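Long-range contacts in TTHB210-like domain-containing protein (Thermus thermophilus, PDB 3VG8), which is of unknown function but assembles into a homodecamer and is controlled by the sigmaE/anti-sigmaE regulatory system of its host: residues L42-F47 / Q106-L111; I76-M81 / E98-S103; P50-N55 / V90-Y95. The protein carries 1 engineered substitution. All coordinates share one frame; numbering follows the deposited sequence.

Contact 1 of 3, residues L42-F47 / Q106-L111; sequences LVKVVF and QERKVL
Glu107 OE2 is gripped from two directions, by Lys44 NZ reaching over from strand 42-47 and by Arg108 NH2, its neighbour on the helix. The lysine bond, a salt bridge of 3.0 Å between Lys44 NZ and Glu107 OE2, meets the oxygen from above the carboxylate, 51° out of its plane. Arg108 instead comes side-on. Its NH2 lies 2.8 Å from Glu107 OE2 on the syn lone pair, with the oxygen in the guanidinium plane, while its NE takes Glu107 OE1 at 2.9 Å by a more tilted bond. The two-nitrogen grip restrains the rotation of the carboxylate, and the lysine meets it from off its plane. Lys44 gets there because its chain runs extended beyond CG, and Glu107 because it bends at chi2 (-88°).

Alongside the charged groups the packing is aliphatic. Val43 forks against the helix end: CG2 slides past Val110 CG2 at 3.7 Å, and CG1 meets Leu111 CD1 tip to tip at the same separation. That methyl of Leu111 also lies against the lysine chain, 3.6 Å from Lys44 CE. Val43 and Lys44 can both lean on the helix because a classic beta bulge at this point sets the two of them opposite Ala35 of the adjoining strand.

The charges have further partners. Lys44 NZ also pairs with Glu98, Glu107 OE1 accepts from the hydroxyl of Tyr116, and Arg108 NH1 makes a salt bridge to Asp24 of a neighbouring subunit. Lys44 NZ and Arg108 NH2 come within 4.2 Å of each other, a proximity that Glu98 beside the lysine probably helps make tolerable; the shared Glu107 carboxylate probably offsets part of both charges and links the helix-on-sheet packing of one chain to a subunit interface.

Contact 2 of 3, residues I76-M81 / E98-S103; sequences IDHVNM and ELVLVS. Engineered in segment 76-81: Met81 (natural residue Leu).
His78 swings its ring across Val100 because its CG sits between the backbone N and the carbonyl carbon (chi1 63°), while Asp77 just before it holds CG anti to its own N (chi1 -179°), a setting that lays its carboxylate at the ring edge. There His78 ND1 donates to Asp77 OD1 at 2.6 Å, on the anti side of that oxygen. The ring, tethered in this way, offers one face to Val100, whose CB stands 3.7 Å from the centroid in a CH-pi contact, 21° off the normal.

On the same face of the sheet, Asn80 ND2 donates almost straight to Glu98 OE1, 3.0 Å away; the oxygen uses its anti lone pair and lies in the amide plane. That carboxylate oxygen is also bound by Lys44, and Asn80 OD1 accepts from the backbone of Asp62 in a neighbouring subunit, so both ends of the amide are engaged. Asp77 OD2 likewise pairs with Arg69 of that subunit. Farther along, Ile76 CD1 packs on Leu101 CD2 at 3.5 Å.

Backbone bonds run in both directions between Asn80 and Glu98. At the other end, Val100 N reaches His78 O at 2.9 Å, whereas Val100 O takes Asp77 N at 2.9 Å and His78 N only weakly. Two residues facing one define a classic beta bulge, here in an antiparallel hairpin of strands 78-84 and 94-100; Val79 and the engineered selenomethionine Met81 carry its outer strand into an antiparallel ladder with that same neighbouring subunit, continuing the sheet across the interface.

Contact 3 of 3, residues P50-N55 / V90-Y95; sequences PLKKLN and VSEPHY
Pro50 stands at the N-cap position of helix 51-55 and, opposite His94, still forms a non-hydrogen-bonded antiparallel pair, so this contact marks where strand 42-50 leaves the sheet and turns into a helix. Van der Waals and CH-pi contacts form on the one hand, polar bonds on the other.

The first group centres on the imidazole. Pro50 CA lies over one face of the His94 ring, 3.8 Å from its centroid and 14° off the normal, a CH-pi contact. On that same face, Pro50 CG comes within 3.6 Å of His94 NE2. Leu51 and Pro93 touch through the CB atoms at 4.0 Å, with Leu51 CD2 adding a second contact to the same proline carbon. Leu51 also packs on Asn55 of a neighbouring subunit, and Leu54 meets its counterpart there, so the short helix is also part of an interface.

Among the polar contacts, the direct bond is Leu51 N to Pro93 O at 2.9 Å, approaching from above the carbonyl plane. It employs the first amide of the helix, which lacks an acceptor from a preceding turn. The second amide, Lys52 N, is served by a water that accepts from it and donates to both Pro93 O and Glu92 OE1. Glu92 CG stands between its backbone N and carbonyl carbon (chi1 61°), and the extended chain beyond carries OE1 out to this water and to Lys52 CB. Lys52 NZ and Glu92 OE1 stay 4.4 Å apart, too far for a salt bridge though near enough that their charges may attract.

The ring's rotation is probably steadied by a bond within its own segment: His94 ND1 donates to Glu92 O at 2.7 Å, and that oxygen lies only 4° out of the ring plane.

The three contacts illustrate how one antiparallel sheet can organise a small chain and its oligomer. Strands 42-50 and 94-100 are neighbours in it, and strand 78-84 lies beyond 94-100. Contacts 1 and 2, with centres about 8 Å apart, meet directly through backbone bonds between these central strands; contact 3 lies about 22 Å and 21 Å from their centres, at the opposite end of the same strands. Along the chain, contacts 2 and 3 both fall between the two segments of contact 1, and their own segments alternate. Helix 104-110 follows strand 94-100, and helix 51-55 follows strand 42-50. All three contacts also touch neighbouring subunits, tying the fold to the assembly.

Contact 1 of 3, residues L42-F47 / Q106-L111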
loop_
_atom_site.group_PDB
_atom_site.type_symbol
_atom_site.label_atom_id
_atom_site.label_comp_id
_atom_site.label_asym_id
_atom_site.label_seq_id
_atom_site.Cartn_x
_atom_site.Cartn_y
_atom_site.Cartn_z
ATOM N N LEU F 42 -28.682 -4.947 17.428
ATOM C CA LEU F 42 -29.479 -4.740 16.224
ATOM C C LEU F 42 -28.581 -4.138 15.133
ATOM O O LEU F 42 -28.011 -3.061 15.300
ATOM C CB LEU F 42 -30.635 -3.793 16.510
ATOM C CG LEU F 42 -31.494 -3.409 15.297
ATOM C CD1 LEU F 42 -32.165 -4.643 14.710
ATOM C CD2 LEU F 42 -32.551 -2.375 15.742
ATOM N N VAL F 43 -28.472 -4.849 14.019
ATOM C CA VAL F 43 -27.637 -4.444 12.889
ATOM C C VAL F 43 -28.401 -3.661 11.818
ATOM O O VAL F 43 -27.886 -2.678 11.256
ATOM C CB VAL F 43 -26.994 -5.704 12.233
ATOM C CG1 VAL F 43 -26.132 -5.323 11.040
ATOM C CG2 VAL F 43 -26.123 -6.417 13.265
ATOM N N LYS F 44 -29.626 -4.087 11.534
ATOM C CA LYS F 44 -30.411 -3.422 10.497
ATOM C C LYS F 44 -31.896 -3.702 10.550
ATOM O O LYS F 44 -32.329 -4.669 11.152
ATOM C CB LYS F 44 -29.878 -3.773 9.103
ATOM C CG LYS F 44 -29.914 -5.263 8.719
ATOM C CD LYS F 44 -29.336 -5.448 7.300
ATOM C CE LYS F 44 -29.044 -6.893 6.926
ATOM N NZ LYS F 44 -28.326 -7.006 5.604
ATOM N N VAL F 45 -32.646 -2.820 9.894
ATOM C CA VAL F 45 -34.098 -2.839 9.801
ATOM C C VAL F 45 -34.429 -3.065 8.319
ATOM O O VAL F 45 -34.078 -2.247 7.459
ATOM C CB VAL F 45 -34.631 -1.481 10.270
ATOM C CG1 VAL F 45 -36.133 -1.429 10.157
ATOM C CG2 VAL F 45 -34.188 -1.254 11.704
ATOM N N VAL F 46 -35.109 -4.169 8.017
ATOM C CA VAL F 46 -35.389 -4.526 6.628
ATOM C C VAL F 46 -36.866 -4.536 6.190
ATOM O O VAL F 46 -37.659 -5.295 6.728
ATOM C CB VAL F 46 -34.786 -5.925 6.329
ATOM C CG1 VAL F 46 -34.969 -6.293 4.869
ATOM C CG2 VAL F 46 -33.315 -5.950 6.697
ATOM N N PHE F 47 -37.219 -3.686 5.228
ATOM C CA PHE F 47 -38.582 -3.653 4.683
ATOM C C PHE F 47 -38.601 -4.522 3.423
ATOM O O PHE F 47 -37.687 -4.459 2.607
ATOM C CB PHE F 47 -38.996 -2.226 4.302
ATOM C CG PHE F 47 -39.101 -1.307 5.465
ATOM C CD1 PHE F 47 -37.994 -0.609 5.918
ATOM C CD2 PHE F 47 -40.301 -1.192 6.165
ATOM C CE1 PHE F 47 -38.077 0.186 7.050
ATOM C CE2 PHE F 47 -40.388 -0.400 7.294
ATOM C CZ PHE F 47 -39.274 0.289 7.736
ATOM N N GLN F 106 -18.726 -3.172 8.647
ATOM C CA GLN F 106 -19.098 -3.784 9.921
ATOM C C GLN F 106 -20.308 -4.707 9.721
ATOM O O GLN F 106 -20.397 -5.759 10.335
ATOM C CB GLN F 106 -19.476 -2.720 10.960
ATOM C CG GLN F 106 -18.338 -2.256 11.856
ATOM C CD GLN F 106 -17.633 -3.408 12.564
ATOM O OE1 GLN F 106 -18.245 -4.161 13.329
ATOM N NE2 GLN F 106 -16.337 -3.547 12.311
ATOM N N GLU F 107 -21.243 -4.288 8.872
ATOM C CA GLU F 107 -22.441 -5.080 8.617
ATOM C C GLU F 107 -22.047 -6.437 8.054
ATOM O O GLU F 107 -22.504 -7.474 8.538
ATOM C CB GLU F 107 -23.364 -4.335 7.636
ATOM C CG GLU F 107 -24.691 -5.010 7.326
ATOM C CD GLU F 107 -24.592 -5.983 6.156
ATOM O OE1 GLU F 107 -23.785 -5.735 5.236
ATOM O OE2 GLU F 107 -25.330 -6.985 6.148
ATOM N N ARG F 108 -21.186 -6.432 7.041
ATOM C CA ARG F 108 -20.748 -7.685 6.435
ATOM C C ARG F 108 -19.950 -8.524 7.436
ATOM O O ARG F 108 -20.039 -9.741 7.437
ATOM C CB ARG F 108 -19.916 -7.399 5.174
ATOM C CG ARG F 108 -20.760 -6.940 3.963
ATOM C CD ARG F 108 -21.591 -8.101 3.380
ATOM N NE ARG F 108 -22.889 -8.237 4.025
ATOM C CZ ARG F 108 -23.810 -9.138 3.697
ATOM N NH1 ARG F 108 -23.583 -10.009 2.715
ATOM N NH2 ARG F 108 -24.970 -9.166 4.362
ATOM N N LYS F 109 -19.199 -7.870 8.312
ATOM C CA LYS F 109 -18.430 -8.602 9.307
ATOM C C LYS F 109 -19.294 -9.226 10.394
ATOM O O LYS F 109 -19.191 -10.425 10.654
ATOM C CB LYS F 109 -17.393 -7.695 9.970
ATOM C CG LYS F 109 -16.665 -8.357 11.147
ATOM C CD LYS F 109 -15.700 -7.391 11.845
ATOM C CE LYS F 109 -14.908 -8.086 12.949
ATOM N NZ LYS F 109 -14.135 -7.119 13.784
ATOM N N VAL F 110 -20.161 -8.439 11.026
ATOM C CA VAL F 110 -20.964 -9.001 12.104
ATOM C C VAL F 110 -22.090 -9.924 11.666
ATOM O O VAL F 110 -22.576 -10.730 12.462
ATOM C CB VAL F 110 -21.491 -7.892 13.067
ATOM C CG1 VAL F 110 -20.280 -7.054 13.577
ATOM C CG2 VAL F 110 -22.536 -7.006 12.378
ATOM N N LEU F 111 -22.497 -9.848 10.404
ATOM C CA LEU F 111 -23.541 -10.761 9.944
ATOM C C LEU F 111 -22.892 -11.913 9.180
ATOM O O LEU F 111 -23.580 -12.804 8.693
ATOM C CB LEU F 111 -24.578 -10.036 9.073
ATOM C CG LEU F 111 -25.385 -8.977 9.835
ATOM C CD1 LEU F 111 -26.446 -8.377 8.923
ATOM C CD2 LEU F 111 -26.031 -9.606 11.053
#

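Contact 2 of 3, residues I76-M81 / E98-S103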
loop_
_atom_site.group_PDB
_atom_site.type_symbol
_atom_site.label_atom_id
_atom_site.label_comp_id
_atom_site.label_asym_id
_atom_site.label_seq_id
_atom_site.Cartn_x
_atom_site.Cartn_y
_atom_site.Cartn_z
ATOM N N ILE F 76 -28.140 6.157 11.967
ATOM C CA ILE F 76 -28.441 5.333 10.816
ATOM C C ILE F 76 -27.158 5.564 10.034
ATOM O O ILE F 76 -26.742 6.705 9.848
ATOM C CB ILE F 76 -29.660 5.853 10.022
ATOM C CG1 ILE F 76 -30.877 5.952 10.941
ATOM C CG2 ILE F 76 -29.990 4.895 8.877
ATOM C CD1 ILE F 76 -31.395 4.610 11.423
ATOM N N ASP F 77 -26.500 4.501 9.607
ATOM C CA ASP F 77 -25.263 4.683 8.863
ATOM C C ASP F 77 -25.477 4.765 7.349
ATOM O O ASP F 77 -24.922 5.637 6.664
ATOM C CB ASP F 77 -24.290 3.553 9.201
ATOM C CG ASP F 77 -22.967 3.702 8.486
ATOM O OD1 ASP F 77 -22.851 3.322 7.302
ATOM O OD2 ASP F 77 -22.048 4.217 9.115
ATOM N N HIS F 78 -26.281 3.855 6.821
ATOM C CA HIS F 78 -26.546 3.851 5.399
ATOM C C HIS F 78 -27.756 3.015 5.039
ATOM O O HIS F 78 -28.357 2.345 5.883
ATOM C CB HIS F 78 -25.326 3.328 4.628
ATOM C CG HIS F 78 -24.966 1.917 4.950
ATOM N ND1 HIS F 78 -24.266 1.570 6.086
ATOM C CD2 HIS F 78 -25.213 0.760 4.289
ATOM C CE1 HIS F 78 -24.093 0.259 6.110
ATOM N NE2 HIS F 78 -24.659 -0.256 5.032
ATOM N N VAL F 79 -28.093 3.056 3.761
ATOM C CA VAL F 79 -29.225 2.317 3.230
ATOM C C VAL F 79 -28.797 1.375 2.109
ATOM O O VAL F 79 -27.869 1.666 1.364
ATOM C CB VAL F 79 -30.305 3.300 2.694
ATOM C CG1 VAL F 79 -31.379 2.557 1.907
ATOM C CG2 VAL F 79 -30.931 4.033 3.854
ATOM N N ASN F 80 -29.451 0.222 2.024
ATOM C CA ASN F 80 -29.184 -0.717 0.943
ATOM C C ASN F 80 -30.546 -1.016 0.346
ATOM O O ASN F 80 -31.559 -0.974 1.054
ATOM C CB ASN F 80 -28.658 -2.087 1.422
ATOM C CG ASN F 80 -27.318 -2.022 2.114
ATOM O OD1 ASN F 80 -26.434 -1.218 1.779
ATOM N ND2 ASN F 80 -27.147 -2.909 3.081
HETATM N N MSE F 81 -30.562 -1.362 -0.933
HETATM C CA MSE F 81 -31.788 -1.780 -1.599
HETATM C C MSE F 81 -31.297 -2.939 -2.436
HETATM O O MSE F 81 -30.663 -2.734 -3.466
HETATM C CB MSE F 81 -32.355 -0.657 -2.465
HETATM C CG MSE F 81 -32.826 0.519 -1.631
HETATM SE SE MSE F 81 -33.627 1.901 -2.742
HETATM C CE MSE F 81 -33.124 3.453 -1.704
ATOM N N GLU F 98 -33.168 -1.759 3.305
ATOM C CA GLU F 98 -32.503 -1.881 4.579
ATOM C C GLU F 98 -31.946 -0.584 5.170
ATOM O O GLU F 98 -31.258 0.183 4.495
ATOM C CB GLU F 98 -31.363 -2.907 4.441
ATOM C CG GLU F 98 -31.625 -4.041 3.446
ATOM C CD GLU F 98 -30.606 -5.180 3.563
ATOM O OE1 GLU F 98 -29.385 -4.908 3.596
ATOM O OE2 GLU F 98 -31.035 -6.354 3.622
ATOM N N LEU F 99 -32.271 -0.364 6.436
ATOM C CA LEU F 99 -31.779 0.777 7.204
ATOM C C LEU F 99 -30.698 0.136 8.084
ATOM O O LEU F 99 -31.017 -0.566 9.038
ATOM C CB LEU F 99 -32.906 1.358 8.064
ATOM C CG LEU F 99 -33.786 2.406 7.373
ATOM C CD1 LEU F 99 -34.389 1.817 6.116
ATOM C CD2 LEU F 99 -34.876 2.894 8.331
ATOM N N VAL F 100 -29.433 0.373 7.749
ATOM C CA VAL F 100 -28.306 -0.237 8.448
ATOM C C VAL F 100 -27.722 0.677 9.514
ATOM O O VAL F 100 -27.385 1.806 9.251
ATOM C CB VAL F 100 -27.219 -0.674 7.423
ATOM C CG1 VAL F 100 -26.197 -1.591 8.097
ATOM C CG2 VAL F 100 -27.889 -1.397 6.230
ATOM N N LEU F 101 -27.597 0.161 10.726
ATOM C CA LEU F 101 -27.146 0.954 11.851
ATOM C C LEU F 101 -25.652 0.940 12.156
ATOM O O LEU F 101 -25.236 1.450 13.192
ATOM C CB LEU F 101 -27.957 0.541 13.083
ATOM C CG LEU F 101 -29.416 0.189 12.715
ATOM C CD1 LEU F 101 -30.183 -0.185 13.973
ATOM C CD2 LEU F 101 -30.096 1.375 12.019
ATOM N N VAL F 102 -24.864 0.340 11.261
ATOM C CA VAL F 102 -23.404 0.290 11.377
ATOM C C VAL F 102 -22.824 0.434 9.948
ATOM O O VAL F 102 -23.549 0.300 8.959
ATOM C CB VAL F 102 -22.915 -1.051 11.965
ATOM C CG1 VAL F 102 -23.323 -1.177 13.417
ATOM C CG2 VAL F 102 -23.502 -2.207 11.152
ATOM N N SER F 103 -21.525 0.683 9.842
ATOM C CA SER F 103 -20.876 0.843 8.537
ATOM C C SER F 103 -21.094 -0.402 7.683
ATOM O O SER F 103 -21.296 -1.500 8.211
ATOM C CB SER F 103 -19.368 1.049 8.717
ATOM O OG SER F 103 -18.747 -0.184 9.078
#

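Contact 3 of 3, residues P50-N55 / V90-Y95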
loop_
_atom_site.group_PDB
_atom_site.type_symbol
_atom_site.label_atom_id
_atom_site.label_comp_id
_atom_site.label_asym_id
_atom_site.label_seq_id
_atom_site.Cartn_x
_atom_site.Cartn_y
_atom_site.Cartn_z
ATOM N N PRO F 50 -42.644 -6.072 -2.878
ATOM C CA PRO F 50 -42.663 -6.765 -4.173
ATOM C C PRO F 50 -42.462 -5.724 -5.260
ATOM O O PRO F 50 -43.035 -4.632 -5.194
ATOM C CB PRO F 50 -44.073 -7.379 -4.243
ATOM C CG PRO F 50 -44.618 -7.272 -2.816
ATOM C CD PRO F 50 -43.996 -5.993 -2.305
ATOM N N LEU F 51 -41.631 -6.053 -6.235
ATOM C CA LEU F 51 -41.344 -5.159 -7.343
ATOM C C LEU F 51 -42.638 -4.800 -8.080
ATOM O O LEU F 51 -42.853 -3.644 -8.479
ATOM C CB LEU F 51 -40.366 -5.839 -8.314
ATOM C CG LEU F 51 -39.973 -5.058 -9.582
ATOM C CD1 LEU F 51 -39.358 -3.724 -9.213
ATOM C CD2 LEU F 51 -39.000 -5.882 -10.401
ATOM N N LYS F 52 -43.511 -5.786 -8.251
ATOM C CA LYS F 52 -44.764 -5.539 -8.952
ATOM C C LYS F 52 -45.575 -4.409 -8.325
ATOM O O LYS F 52 -46.192 -3.631 -9.049
ATOM C CB LYS F 52 -45.625 -6.802 -9.014
ATOM C CG LYS F 52 -46.874 -6.599 -9.893
ATOM C CD LYS F 52 -47.684 -7.865 -10.066
ATOM C CE LYS F 52 -48.415 -8.221 -8.785
ATOM N NZ LYS F 52 -49.139 -9.516 -8.907
ATOM N N LYS F 53 -45.591 -4.332 -6.994
ATOM C CA LYS F 53 -46.335 -3.280 -6.308
ATOM C C LYS F 53 -45.733 -1.915 -6.657
ATOM O O LYS F 53 -46.459 -0.921 -6.761
ATOM C CB LYS F 53 -46.300 -3.457 -4.783
ATOM C CG LYS F 53 -46.866 -4.772 -4.240
ATOM C CD LYS F 53 -48.298 -5.030 -4.677
ATOM C CE LYS F 53 -49.289 -4.049 -4.062
ATOM N NZ LYS F 53 -49.477 -4.278 -2.610
ATOM N N LEU F 54 -44.409 -1.868 -6.837
ATOM C CA LEU F 54 -43.740 -0.614 -7.181
ATOM C C LEU F 54 -44.122 -0.227 -8.614
ATOM O O LEU F 54 -44.328 0.946 -8.923
ATOM C CB LEU F 54 -42.210 -0.754 -7.064
ATOM C CG LEU F 54 -41.658 -1.163 -5.698
ATOM C CD1 LEU F 54 -40.113 -1.139 -5.729
ATOM C CD2 LEU F 54 -42.187 -0.201 -4.636
ATOM N N ASN F 55 -44.205 -1.213 -9.495
ATOM C CA ASN F 55 -44.582 -0.923 -10.867
ATOM C C ASN F 55 -46.063 -0.520 -11.004
ATOM O O ASN F 55 -46.439 0.158 -11.960
ATOM C CB ASN F 55 -44.252 -2.116 -11.766
ATOM C CG ASN F 55 -42.762 -2.333 -11.902
ATOM O OD1 ASN F 55 -41.983 -1.373 -11.961
ATOM N ND2 ASN F 55 -42.354 -3.591 -11.977
ATOM N N VAL F 90 -39.973 -17.628 -2.470
ATOM C CA VAL F 90 -40.297 -16.274 -2.920
ATOM C C VAL F 90 -40.824 -16.385 -4.361
ATOM O O VAL F 90 -40.053 -16.582 -5.301
ATOM C CB VAL F 90 -39.042 -15.359 -2.861
ATOM C CG1 VAL F 90 -39.395 -13.937 -3.282
ATOM C CG2 VAL F 90 -38.493 -15.338 -1.453
ATOM N N SER F 91 -42.142 -16.269 -4.518
ATOM C CA SER F 91 -42.802 -16.401 -5.820
ATOM C C SER F 91 -42.660 -15.276 -6.840
ATOM O O SER F 91 -43.035 -15.459 -7.991
ATOM C CB SER F 91 -44.285 -16.653 -5.613
ATOM O OG SER F 91 -44.863 -15.598 -4.865
ATOM N N GLU F 92 -42.149 -14.114 -6.437
ATOM C CA GLU F 92 -41.983 -13.010 -7.381
ATOM C C GLU F 92 -40.896 -12.055 -6.895
ATOM O O GLU F 92 -40.584 -12.010 -5.703
ATOM C CB GLU F 92 -43.293 -12.239 -7.523
ATOM C CG GLU F 92 -43.746 -11.640 -6.218
ATOM C CD GLU F 92 -45.035 -10.855 -6.352
ATOM O OE1 GLU F 92 -45.085 -9.905 -7.161
ATOM O OE2 GLU F 92 -45.998 -11.188 -5.637
ATOM N N PRO F 93 -40.332 -11.256 -7.815
ATOM C CA PRO F 93 -39.279 -10.299 -7.467
ATOM C C PRO F 93 -39.674 -9.358 -6.340
ATOM O O PRO F 93 -40.789 -8.835 -6.303
ATOM C CB PRO F 93 -39.032 -9.551 -8.784
ATOM C CG PRO F 93 -39.423 -10.550 -9.837
ATOM C CD PRO F 93 -40.685 -11.145 -9.244
ATOM N N HIS F 94 -38.740 -9.158 -5.421
ATOM C CA HIS F 94 -38.904 -8.273 -4.274
ATOM C C HIS F 94 -37.667 -7.380 -4.133
ATOM O O HIS F 94 -36.668 -7.555 -4.834
ATOM C CB HIS F 94 -39.017 -9.078 -2.976
ATOM C CG HIS F 94 -40.391 -9.580 -2.688
ATOM N ND1 HIS F 94 -41.002 -10.554 -3.446
ATOM C CD2 HIS F 94 -41.284 -9.226 -1.735
ATOM C CE1 HIS F 94 -42.216 -10.776 -2.973
ATOM N NE2 HIS F 94 -42.412 -9.983 -1.936
ATOM N N TYR F 95 -37.764 -6.407 -3.233
ATOM C CA TYR F 95 -36.638 -5.555 -2.908
ATOM C C TYR F 95 -36.597 -5.489 -1.386
ATOM O O TYR F 95 -37.644 -5.461 -0.703
ATOM C CB TYR F 95 -36.759 -4.155 -3.523
ATOM C CG TYR F 95 -35.792 -3.951 -4.673
ATOM C CD1 TYR F 95 -34.470 -3.526 -4.451
ATOM C CD2 TYR F 95 -36.171 -4.265 -5.978
ATOM C CE1 TYR F 95 -33.554 -3.424 -5.520
ATOM C CE2 TYR F 95 -35.288 -4.171 -7.027
ATOM C CZ TYR F 95 -33.977 -3.751 -6.801
ATOM O OH TYR F 95 -33.111 -3.694 -7.876
HETATM O O HOH W 1 -43.077 -8.610 -8.009
#